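Local coordinates for protein cellulose hydrolase (Bacillus licheniformis, PDB 4YZT) that hydrolyses cellulose as an endo-beta-1,4-glucanase of glycoside hydrolase family 5, cleaving internal beta-1,4 bonds, and is seen here with cellotetraose bound, at residues A[225-230]-A[284-289]; A[236-241]-A[463-468]; A[270-275]-A[289-294]. One frame throughout, in Å; residues are numbered along the deposited sequence.

Interaction 1. Residues A[225-230]-A[284-289]; sequences YSPWDY and WLYHDT. With BGC (beta-D-glucopyranose), chain B.
The backbones of Y230 and Y286 stay 9.9 Å apart at their CA atoms, the nearest approach of 225-230 to 284-289, and the gap is bridged by the Y286 side chain reaching out from its helix. The extended first torsion of Y286 (chi1 -176°) swings the ring out toward the turn around the cis peptide bond that precedes P227. Its hydroxyl donates to the carbonyl of that peptide, Y286 OH to S226 O at 2.7 Å. The acceptor lies at the edge of the phenol ring, near its plane, whereas the donor sits above the carbonyl plane, 42° out of it. The remainder of the contact is apolar. CE2 of Y230 comes to 3.7 Å from CD2 of Y286, and the two rings meet obliquely with their planes at 47°. P227 adds CD, 4.2 Å from CE2 of Y286. A phenylalanine here lacks the hydroxyl, and the S226 carbonyl would probably be left without this donor and the cis-proline turn less firmly held. On the sugar side, Y225 belongs to the glycan pocket: its ring meets the bound glucose edge-on, CE2 lying 3.9 Å from O1 of BGC, while its hydroxyl is hydrogen-bonded to E271. The Y286 bond thus ties helix 280-296 to the loop that follows barrel strand 218-224. W240 meets the Y286 ring edge-to-face, and M249 of helix 243-261 also packs on Y286, placing the tyrosine between its own helix, the neighbouring helix and the short helix 228-231.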
loop_
_atom_site.group_PDB
_atom_site.type_symbol
_atom_site.label_atom_id
_atom_site.label_comp_id
_atom_site.label_asym_id
_atom_site.label_seq_id
_atom_site.Cartn_x
_atom_site.Cartn_y
_atom_site.Cartn_z
ATOM N N TYR A 225 7.975 3.625 -0.722
ATOM C CA TYR A 225 6.809 3.840 -1.581
ATOM C C TYR A 225 7.216 4.340 -2.972
ATOM O O TYR A 225 6.555 5.212 -3.541
ATOM C CB TYR A 225 5.861 4.852 -0.946
ATOM C CG TYR A 225 5.038 4.378 0.242
ATOM C CD1 TYR A 225 4.056 3.388 0.097
ATOM C CD2 TYR A 225 5.205 4.962 1.499
ATOM C CE1 TYR A 225 3.280 2.983 1.174
ATOM C CE2 TYR A 225 4.427 4.568 2.585
ATOM C CZ TYR A 225 3.467 3.585 2.412
ATOM O OH TYR A 225 2.697 3.198 3.491
ATOM N N SER A 226 8.305 3.801 -3.517
ATOM C CA SER A 226 8.779 4.241 -4.827
ATOM C C SER A 226 8.439 3.263 -5.940
ATOM O O SER A 226 8.461 2.051 -5.743
ATOM C CB SER A 226 10.287 4.477 -4.785
ATOM O OG SER A 226 10.573 5.523 -3.878
ATOM N N PRO A 227 8.095 3.795 -7.131
ATOM C CA PRO A 227 7.946 5.211 -7.484
ATOM C C PRO A 227 6.620 5.757 -6.968
ATOM O O PRO A 227 5.590 5.109 -7.146
ATOM C CB PRO A 227 7.969 5.213 -9.026
ATOM C CG PRO A 227 8.344 3.785 -9.435
ATOM C CD PRO A 227 7.910 2.918 -8.298
ATOM N N TRP A 228 6.652 6.918 -6.326
ATOM C CA TRP A 228 5.454 7.484 -5.707
ATOM C C TRP A 228 4.287 7.599 -6.689
ATOM O O TRP A 228 3.141 7.309 -6.333
ATOM C CB TRP A 228 5.748 8.863 -5.128
ATOM C CG TRP A 228 4.545 9.484 -4.508
ATOM C CD1 TRP A 228 3.794 10.510 -5.009
ATOM C CD2 TRP A 228 3.951 9.123 -3.253
ATOM N NE1 TRP A 228 2.758 10.800 -4.148
ATOM C CE2 TRP A 228 2.830 9.961 -3.066
ATOM C CE3 TRP A 228 4.254 8.165 -2.275
ATOM C CZ2 TRP A 228 2.018 9.876 -1.934
ATOM C CZ3 TRP A 228 3.439 8.077 -1.155
ATOM C CH2 TRP A 228 2.338 8.934 -0.993
ATOM N N ASP A 229 4.583 8.015 -7.919
ATOM C CA ASP A 229 3.500 8.260 -8.865
ATOM C C ASP A 229 2.934 6.954 -9.440
ATOM O O ASP A 229 1.793 6.927 -9.902
ATOM C CB ASP A 229 3.930 9.229 -9.987
ATOM C CG ASP A 229 5.333 8.980 -10.514
ATOM O OD1 ASP A 229 6.154 8.300 -9.862
ATOM O OD2 ASP A 229 5.613 9.482 -11.618
ATOM N N TYR A 230 3.687 5.856 -9.366
ATOM C CA TYR A 230 3.095 4.573 -9.717
ATOM C C TYR A 230 2.218 4.069 -8.563
ATOM O O TYR A 230 1.062 3.684 -8.789
ATOM C CB TYR A 230 4.144 3.493 -10.080
ATOM C CG TYR A 230 3.485 2.133 -9.998
ATOM C CD1 TYR A 230 2.459 1.778 -10.886
ATOM C CD2 TYR A 230 3.800 1.245 -8.965
ATOM C CE1 TYR A 230 1.802 0.555 -10.778
ATOM C CE2 TYR A 230 3.140 0.016 -8.845
ATOM C CZ TYR A 230 2.146 -0.317 -9.751
ATOM O OH TYR A 230 1.486 -1.522 -9.636
ATOM N N TRP A 284 0.698 -6.986 -8.993
ATOM C CA TRP A 284 1.198 -8.288 -8.560
ATOM C C TRP A 284 2.716 -8.350 -8.706
ATOM O O TRP A 284 3.427 -8.751 -7.780
ATOM C CB TRP A 284 0.527 -9.420 -9.351
ATOM C CG TRP A 284 -0.965 -9.525 -9.101
ATOM C CD1 TRP A 284 -1.693 -8.819 -8.189
ATOM C CD2 TRP A 284 -1.895 -10.383 -9.781
ATOM N NE1 TRP A 284 -3.017 -9.187 -8.253
ATOM C CE2 TRP A 284 -3.171 -10.139 -9.228
ATOM C CE3 TRP A 284 -1.773 -11.336 -10.801
ATOM C CZ2 TRP A 284 -4.321 -10.817 -9.659
ATOM C CZ3 TRP A 284 -2.928 -12.009 -11.238
ATOM C CH2 TRP A 284 -4.177 -11.740 -10.669
ATOM N N LEU A 285 3.211 -7.933 -9.869
ATOM C CA LEU A 285 4.654 -7.877 -10.124
ATOM C C LEU A 285 5.406 -6.972 -9.128
ATOM O O LEU A 285 6.501 -7.304 -8.678
ATOM C CB LEU A 285 4.909 -7.400 -11.556
ATOM C CG LEU A 285 6.370 -7.393 -12.022
ATOM C CD1 LEU A 285 6.937 -8.822 -11.995
ATOM C CD2 LEU A 285 6.480 -6.807 -13.411
ATOM N N TYR A 286 4.832 -5.819 -8.819
ATOM C CA TYR A 286 5.438 -4.892 -7.867
ATOM C C TYR A 286 5.572 -5.539 -6.486
ATOM O O TYR A 286 6.645 -5.514 -5.864
ATOM C CB TYR A 286 4.612 -3.601 -7.782
ATOM C CG TYR A 286 5.223 -2.549 -6.880
ATOM C CD1 TYR A 286 4.930 -2.514 -5.522
ATOM C CD2 TYR A 286 6.113 -1.601 -7.382
ATOM C CE1 TYR A 286 5.499 -1.563 -4.692
ATOM C CE2 TYR A 286 6.668 -0.649 -6.556
ATOM C CZ TYR A 286 6.368 -0.641 -5.220
ATOM O OH TYR A 286 6.931 0.308 -4.392
ATOM N N HIS A 287 4.492 -6.142 -6.004
ATOM C CA HIS A 287 4.534 -6.719 -4.666
ATOM C C HIS A 287 5.484 -7.919 -4.603
ATOM O O HIS A 287 6.291 -8.024 -3.675
ATOM C CB HIS A 287 3.132 -7.101 -4.203
ATOM C CG HIS A 287 2.320 -5.932 -3.734
ATOM N ND1 HIS A 287 1.663 -5.084 -4.600
ATOM C CD2 HIS A 287 2.070 -5.461 -2.486
ATOM C CE1 HIS A 287 1.037 -4.146 -3.909
ATOM N NE2 HIS A 287 1.269 -4.350 -2.623
ATOM N N ASP A 288 5.421 -8.813 -5.586
ATOM C CA ASP A 288 6.316 -9.964 -5.584
ATOM C C ASP A 288 7.775 -9.534 -5.653
ATOM O O ASP A 288 8.623 -10.073 -4.945
ATOM C CB ASP A 288 6.019 -10.910 -6.751
ATOM C CG ASP A 288 6.970 -12.091 -6.780
ATOM O OD1 ASP A 288 6.816 -13.011 -5.942
ATOM O OD2 ASP A 288 7.888 -12.094 -7.626
ATOM N N THR A 289 8.057 -8.551 -6.502
ATOM C CA THR A 289 9.428 -8.104 -6.698
ATOM C C THR A 289 9.954 -7.443 -5.435
ATOM O O THR A 289 11.048 -7.779 -4.970
ATOM C CB THR A 289 9.546 -7.117 -7.877
ATOM O OG1 THR A 289 9.064 -7.747 -9.072
ATOM C CG2 THR A 289 10.992 -6.688 -8.086
HETATM C C2 BGC B . 2.357 7.270 6.870
HETATM C C3 BGC B . 0.995 6.688 6.726
HETATM C C4 BGC B . 0.354 7.107 5.479
HETATM C C5 BGC B . 1.247 6.700 4.306
HETATM C C6 BGC B . 0.695 6.969 2.932
HETATM C C1 BGC B . 3.082 6.839 5.624
HETATM O O1 BGC B . 4.475 6.918 5.656
HETATM O O2 BGC B . 3.077 6.705 8.011
HETATM O O3 BGC B . 0.127 6.976 7.911
HETATM O O4 BGC B . -0.974 6.476 5.400
HETATM O O5 BGC B . 2.503 7.437 4.445
HETATM O O6 BGC B . 0.623 8.377 2.774
#

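Interaction 2. Residues A[236-241]-A[463-468]; sequences GRTTWG and LATVKG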
loop_
_atom_site.group_PDB
_atom_site.type_symbol
_atom_site.label_atom_id
_atom_site.label_comp_id
_atom_site.label_asym_id
_atom_site.label_seq_id
_atom_site.Cartn_x
_atom_site.Cartn_y
_atom_site.Cartn_z
ATOM N N GLY A 236 -0.839 9.741 -14.590
ATOM C CA GLY A 236 -1.004 8.730 -15.616
ATOM C C GLY A 236 0.001 7.592 -15.561
ATOM O O GLY A 236 0.118 6.832 -16.528
ATOM N N ARG A 237 0.709 7.440 -14.439
ATOM C CA ARG A 237 1.687 6.351 -14.318
ATOM C C ARG A 237 0.984 5.067 -13.874
ATOM O O ARG A 237 1.038 4.681 -12.706
ATOM C CB ARG A 237 2.816 6.722 -13.327
ATOM C CG ARG A 237 4.032 5.788 -13.402
ATOM C CD ARG A 237 5.241 6.304 -12.599
ATOM N NE ARG A 237 6.425 5.477 -12.830
ATOM C CZ ARG A 237 7.677 5.873 -12.601
ATOM N NH1 ARG A 237 7.915 7.092 -12.124
ATOM N NH2 ARG A 237 8.701 5.055 -12.859
ATOM N N THR A 238 0.341 4.406 -14.829
ATOM C CA THR A 238 -0.589 3.332 -14.539
ATOM C C THR A 238 0.022 1.937 -14.582
ATOM O O THR A 238 -0.658 0.963 -14.267
ATOM C CB THR A 238 -1.761 3.352 -15.536
ATOM O OG1 THR A 238 -1.255 3.173 -16.866
ATOM C CG2 THR A 238 -2.523 4.678 -15.468
ATOM N N THR A 239 1.280 1.818 -15.007
ATOM C CA THR A 239 1.928 0.503 -15.007
ATOM C C THR A 239 3.324 0.561 -14.408
ATOM O O THR A 239 3.918 1.634 -14.306
ATOM C CB THR A 239 2.045 -0.096 -16.425
ATOM O OG1 THR A 239 2.831 0.776 -17.245
ATOM C CG2 THR A 239 0.666 -0.282 -17.040
ATOM N N TRP A 240 3.844 -0.607 -14.045
ATOM C CA TRP A 240 5.197 -0.722 -13.491
ATOM C C TRP A 240 5.811 -2.052 -13.904
ATOM O O TRP A 240 5.097 -3.059 -13.993
ATOM C CB TRP A 240 5.171 -0.611 -11.957
ATOM C CG TRP A 240 6.537 -0.657 -11.300
ATOM C CD1 TRP A 240 7.323 0.408 -10.967
ATOM C CD2 TRP A 240 7.263 -1.830 -10.896
ATOM N NE1 TRP A 240 8.499 -0.028 -10.395
ATOM C CE2 TRP A 240 8.481 -1.394 -10.322
ATOM C CE3 TRP A 240 6.995 -3.204 -10.952
ATOM C CZ2 TRP A 240 9.444 -2.287 -9.811
ATOM C CZ3 TRP A 240 7.962 -4.096 -10.455
ATOM C CH2 TRP A 240 9.170 -3.627 -9.892
ATOM N N GLY A 241 7.122 -2.061 -14.144
ATOM C CA GLY A 241 7.840 -3.300 -14.401
ATOM C C GLY A 241 8.880 -3.345 -15.508
ATOM O O GLY A 241 9.252 -4.432 -15.948
ATOM N N LEU A 463 -11.787 2.288 -15.257
ATOM C CA LEU A 463 -11.042 3.546 -15.284
ATOM C C LEU A 463 -9.550 3.313 -15.012
ATOM O O LEU A 463 -9.186 2.587 -14.079
ATOM C CB LEU A 463 -11.606 4.523 -14.259
ATOM C CG LEU A 463 -10.921 5.890 -14.186
ATOM C CD1 LEU A 463 -11.046 6.637 -15.517
ATOM C CD2 LEU A 463 -11.528 6.680 -13.040
ATOM N N ALA A 464 -8.701 3.917 -15.842
ATOM C CA ALA A 464 -7.253 3.809 -15.690
ATOM C C ALA A 464 -6.628 5.112 -15.184
ATOM O O ALA A 464 -5.958 5.134 -14.142
ATOM C CB ALA A 464 -6.632 3.412 -17.007
ATOM N N THR A 465 -6.845 6.195 -15.933
ATOM C CA THR A 465 -6.365 7.511 -15.525
ATOM C C THR A 465 -7.176 8.596 -16.250
ATOM O O THR A 465 -8.048 8.292 -17.063
ATOM C CB THR A 465 -4.844 7.672 -15.805
ATOM O OG1 THR A 465 -4.384 8.932 -15.286
ATOM C CG2 THR A 465 -4.556 7.611 -17.287
ATOM N N VAL A 466 -6.913 9.858 -15.940
ATOM C CA VAL A 466 -7.634 10.959 -16.565
ATOM C C VAL A 466 -6.651 12.093 -16.872
ATOM O O VAL A 466 -5.781 12.366 -16.056
ATOM C CB VAL A 466 -8.759 11.520 -15.650
ATOM C CG1 VAL A 466 -9.648 12.500 -16.434
ATOM C CG2 VAL A 466 -9.591 10.406 -15.040
ATOM N N LYS A 467 -6.790 12.750 -18.027
ATOM C CA LYS A 467 -6.055 13.993 -18.278
ATOM C C LYS A 467 -7.054 15.113 -18.563
ATOM O O LYS A 467 -8.198 14.858 -18.983
ATOM C CB LYS A 467 -5.057 13.847 -19.430
ATOM C CG LYS A 467 -5.682 13.455 -20.772
ATOM C CD LYS A 467 -4.707 13.653 -21.934
ATOM C CE LYS A 467 -5.254 13.077 -23.241
ATOM N NZ LYS A 467 -4.267 13.215 -24.357
ATOM N N GLY A 468 -6.619 16.347 -18.328
ATOM C CA GLY A 468 -7.467 17.506 -18.528
ATOM C C GLY A 468 -6.685 18.632 -19.164
ATOM O O GLY A 468 -5.587 18.959 -18.718
HETATM O O HOH W 1 -3.171 9.304 -12.868
#
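T465 reaches from strand 462-470 toward the loop 236-241, and its branches meet G236 and T238. Its CB lies 3.8 Å from CG2 of T238. Beyond CB the side chain divides. The methyl CG2 packs at 4.0 Å against CG2 of T238, the two threonine side chains crossing at about a right angle. The hydroxyl branch, turned away from the T465 amide nitrogen (chi1 -175°), passes over G236, with OG1 3.4 Å from its CA. There OG1 shares a water with the loop, 2.7 Å from T465 OG1. The same water accepts from the backbone N of G236 at 2.9 Å. The T238 methyl also reaches the A464 carbonyl, CG2 to O at 3.7 Å. The strand bulges here, A464 and T465 together standing opposite E520 of strand 515-522 (a classic beta bulge), and W522 of that strand packs on T238 and A464. The loop belongs to the catalytic barrel and the strand to a C-terminal beta module. Between these two segments the chemistry is methyl packing plus one shared water, while N233 and N278 on the barrel side bond directly to the A464 and L463 carbonyls, so the meeting of the modules is of mixed apolar and polar character.

Interaction 3. Residues A[270-275]-A[289-294]; sequences GEYGTL and TFVRLA. With BGC (beta-D-glucopyranose), chain B.
Apolar packing joins Y272, on strand 267-272, to F290 and V291 on the helix that follows. Y272 CB and F290 CE2 are 3.6 Å apart, and F290 CD2 continues the contact to Y272 CD1 at 3.7 Å. The two rings meet obliquely, with centroids 5.2 Å apart and planes at 37°. CG of Y272 stands between its backbone N and carbonyl carbon (chi1 77°), which carries the ring across the helix, from F290 to V291. There the phenol end takes up one valine branch: V291 CG2 is 3.4 Å from Y272 OH and 3.8 Å from CZ, the two side chains crossing at about a right angle. Strand 267-272, helix 280-296 and strand 299-303 form a beta-alpha-beta unit of the eight-stranded TIM barrel, and this packing fastens the helix to the outside of its first strand. W303 of the second strand stacks on Y272, while Y224 of the preceding barrel strand meets the F290 ring. V327 of helix 321-330 also touches Y272. Polar contacts belong to the opposite side of the strand, where E271 points away from the helix into the glycan pocket. Its OE2 accepts a hydrogen bond of 2.7 Å from O2 of the bound glucose BGC, and the same oxygen forms a salt bridge with R72. In family 5 enzymes the glutamate on the C-terminal side of the seventh barrel strand is the catalytic nucleophile, a role consistent with the place of E271. Further along the pocket wall, L275 brings CD1 to 4.0 Å from C6 of the sugar.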
loop_
_atom_site.group_PDB
_atom_site.type_symbol
_atom_site.label_atom_id
_atom_site.label_comp_id
_atom_site.label_asym_id
_atom_site.label_seq_id
_atom_site.Cartn_x
_atom_site.Cartn_y
_atom_site.Cartn_z
ATOM N N GLY A 270 8.863 -0.567 7.674
ATOM C CA GLY A 270 7.632 -0.409 8.443
ATOM C C GLY A 270 6.384 -0.230 7.601
ATOM O O GLY A 270 5.272 -0.549 8.050
ATOM N N GLU A 271 6.560 0.301 6.389
ATOM C CA GLU A 271 5.456 0.448 5.439
ATOM C C GLU A 271 5.936 0.300 4.002
ATOM O O GLU A 271 6.970 0.868 3.625
ATOM C CB GLU A 271 4.762 1.822 5.576
ATOM C CG GLU A 271 4.168 2.143 6.956
ATOM C CD GLU A 271 3.505 3.503 7.001
ATOM O OE1 GLU A 271 3.140 4.018 5.911
ATOM O OE2 GLU A 271 3.337 4.065 8.115
ATOM N N TYR A 272 5.161 -0.429 3.204
ATOM C CA TYR A 272 5.305 -0.490 1.753
ATOM C C TYR A 272 3.944 -0.870 1.177
ATOM O O TYR A 272 3.064 -1.362 1.903
ATOM C CB TYR A 272 6.366 -1.518 1.309
ATOM C CG TYR A 272 5.838 -2.925 1.386
ATOM C CD1 TYR A 272 5.263 -3.545 0.271
ATOM C CD2 TYR A 272 5.860 -3.622 2.587
ATOM C CE1 TYR A 272 4.734 -4.831 0.356
ATOM C CE2 TYR A 272 5.347 -4.913 2.681
ATOM C CZ TYR A 272 4.772 -5.503 1.566
ATOM O OH TYR A 272 4.252 -6.771 1.672
ATOM N N GLY A 273 3.783 -0.675 -0.129
ATOM C CA GLY A 273 2.598 -1.165 -0.806
ATOM C C GLY A 273 2.022 -0.151 -1.769
ATOM O O GLY A 273 2.446 1.004 -1.807
ATOM N N THR A 274 1.041 -0.575 -2.562
ATOM C CA THR A 274 0.416 0.366 -3.479
ATOM C C THR A 274 -0.656 1.141 -2.733
ATOM O O THR A 274 -1.143 0.707 -1.682
ATOM C CB THR A 274 -0.175 -0.331 -4.738
ATOM O OG1 THR A 274 -1.002 -1.440 -4.356
ATOM C CG2 THR A 274 0.955 -0.837 -5.619
ATOM N N LEU A 275 -0.987 2.305 -3.277
ATOM C CA LEU A 275 -1.860 3.274 -2.635
ATOM C C LEU A 275 -2.897 3.742 -3.643
ATOM O O LEU A 275 -3.108 4.944 -3.817
ATOM C CB LEU A 275 -1.056 4.473 -2.104
ATOM C CG LEU A 275 0.085 4.204 -1.105
ATOM C CD1 LEU A 275 0.805 5.514 -0.752
ATOM C CD2 LEU A 275 -0.427 3.496 0.154
ATOM N N THR A 289 8.057 -8.551 -6.502
ATOM C CA THR A 289 9.428 -8.104 -6.698
ATOM C C THR A 289 9.954 -7.443 -5.435
ATOM O O THR A 289 11.048 -7.779 -4.970
ATOM C CB THR A 289 9.546 -7.117 -7.877
ATOM O OG1 THR A 289 9.064 -7.747 -9.072
ATOM C CG2 THR A 289 10.992 -6.688 -8.086
ATOM N N PHE A 290 9.181 -6.513 -4.873
ATOM C CA PHE A 290 9.650 -5.831 -3.674
ATOM C C PHE A 290 9.782 -6.766 -2.475
ATOM O O PHE A 290 10.778 -6.710 -1.754
ATOM C CB PHE A 290 8.748 -4.664 -3.279
ATOM C CG PHE A 290 9.280 -3.911 -2.102
ATOM C CD1 PHE A 290 10.380 -3.077 -2.250
ATOM C CD2 PHE A 290 8.723 -4.073 -0.838
ATOM C CE1 PHE A 290 10.911 -2.407 -1.166
ATOM C CE2 PHE A 290 9.244 -3.398 0.254
ATOM C CZ PHE A 290 10.335 -2.568 0.091
ATOM N N VAL A 291 8.793 -7.618 -2.241
ATOM C CA VAL A 291 8.871 -8.468 -1.058
ATOM C C VAL A 291 10.018 -9.477 -1.193
ATOM O O VAL A 291 10.712 -9.756 -0.211
ATOM C CB VAL A 291 7.531 -9.187 -0.789
ATOM C CG1 VAL A 291 7.658 -10.144 0.424
ATOM C CG2 VAL A 291 6.458 -8.149 -0.525
ATOM N N ARG A 292 10.237 -10.002 -2.399
ATOM C CA ARG A 292 11.358 -10.922 -2.609
ATOM C C ARG A 292 12.691 -10.215 -2.389
ATOM O O ARG A 292 13.619 -10.805 -1.861
ATOM C CB ARG A 292 11.319 -11.560 -4.007
ATOM C CG ARG A 292 10.222 -12.616 -4.162
ATOM C CD ARG A 292 10.522 -13.646 -5.248
ATOM N NE ARG A 292 10.351 -13.138 -6.609
ATOM C CZ ARG A 292 11.341 -12.680 -7.372
ATOM N NH1 ARG A 292 12.582 -12.653 -6.906
ATOM N NH2 ARG A 292 11.088 -12.242 -8.603
ATOM N N LEU A 293 12.792 -8.951 -2.792
ATOM C CA LEU A 293 14.027 -8.202 -2.572
ATOM C C LEU A 293 14.260 -7.933 -1.080
ATOM O O LEU A 293 15.383 -8.081 -0.589
ATOM C CB LEU A 293 14.016 -6.890 -3.356
ATOM C CG LEU A 293 14.232 -7.014 -4.863
ATOM C CD1 LEU A 293 13.916 -5.677 -5.577
ATOM C CD2 LEU A 293 15.672 -7.455 -5.138
ATOM N N ALA A 294 13.207 -7.552 -0.361
ATOM C CA ALA A 294 13.306 -7.386 1.090
ATOM C C ALA A 294 13.770 -8.697 1.746
ATOM O O ALA A 294 14.675 -8.712 2.583
ATOM C CB ALA A 294 11.975 -6.937 1.669
HETATM C C2 BGC B . 2.357 7.270 6.870
HETATM C C3 BGC B . 0.995 6.688 6.726
HETATM C C4 BGC B . 0.354 7.107 5.479
HETATM C C5 BGC B . 1.247 6.700 4.306
HETATM C C6 BGC B . 0.695 6.969 2.932
HETATM C C1 BGC B . 3.082 6.839 5.624
HETATM O O1 BGC B . 4.475 6.918 5.656
HETATM O O2 BGC B . 3.077 6.705 8.011
HETATM O O3 BGC B . 0.127 6.976 7.911
HETATM O O4 BGC B . -0.974 6.476 5.400
HETATM O O5 BGC B . 2.503 7.437 4.445
HETATM O O6 BGC B . 0.623 8.377 2.774
#

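Overall arrangement
Interactions 1 and 3 have centres about 7 Å apart; both lie in the TIM barrel, use helix 280-296 and meet at the glycan pocket through Y225 and E271. Along the chain the order is 225-230, 236-241, 270-275, then the helical pieces 284-289 and 289-294, which overlap at T289, and last 463-468. Interaction 2, centred about 14 Å from interaction 1 and 20 Å from interaction 3, links the loop 236-241 to the C-terminal beta module. The D229-R237 salt bridge and W240 connect that loop to interaction 1, so the contact with the C-terminal module adjoins the loop and helix packing next to Y225 of the glycan pocket.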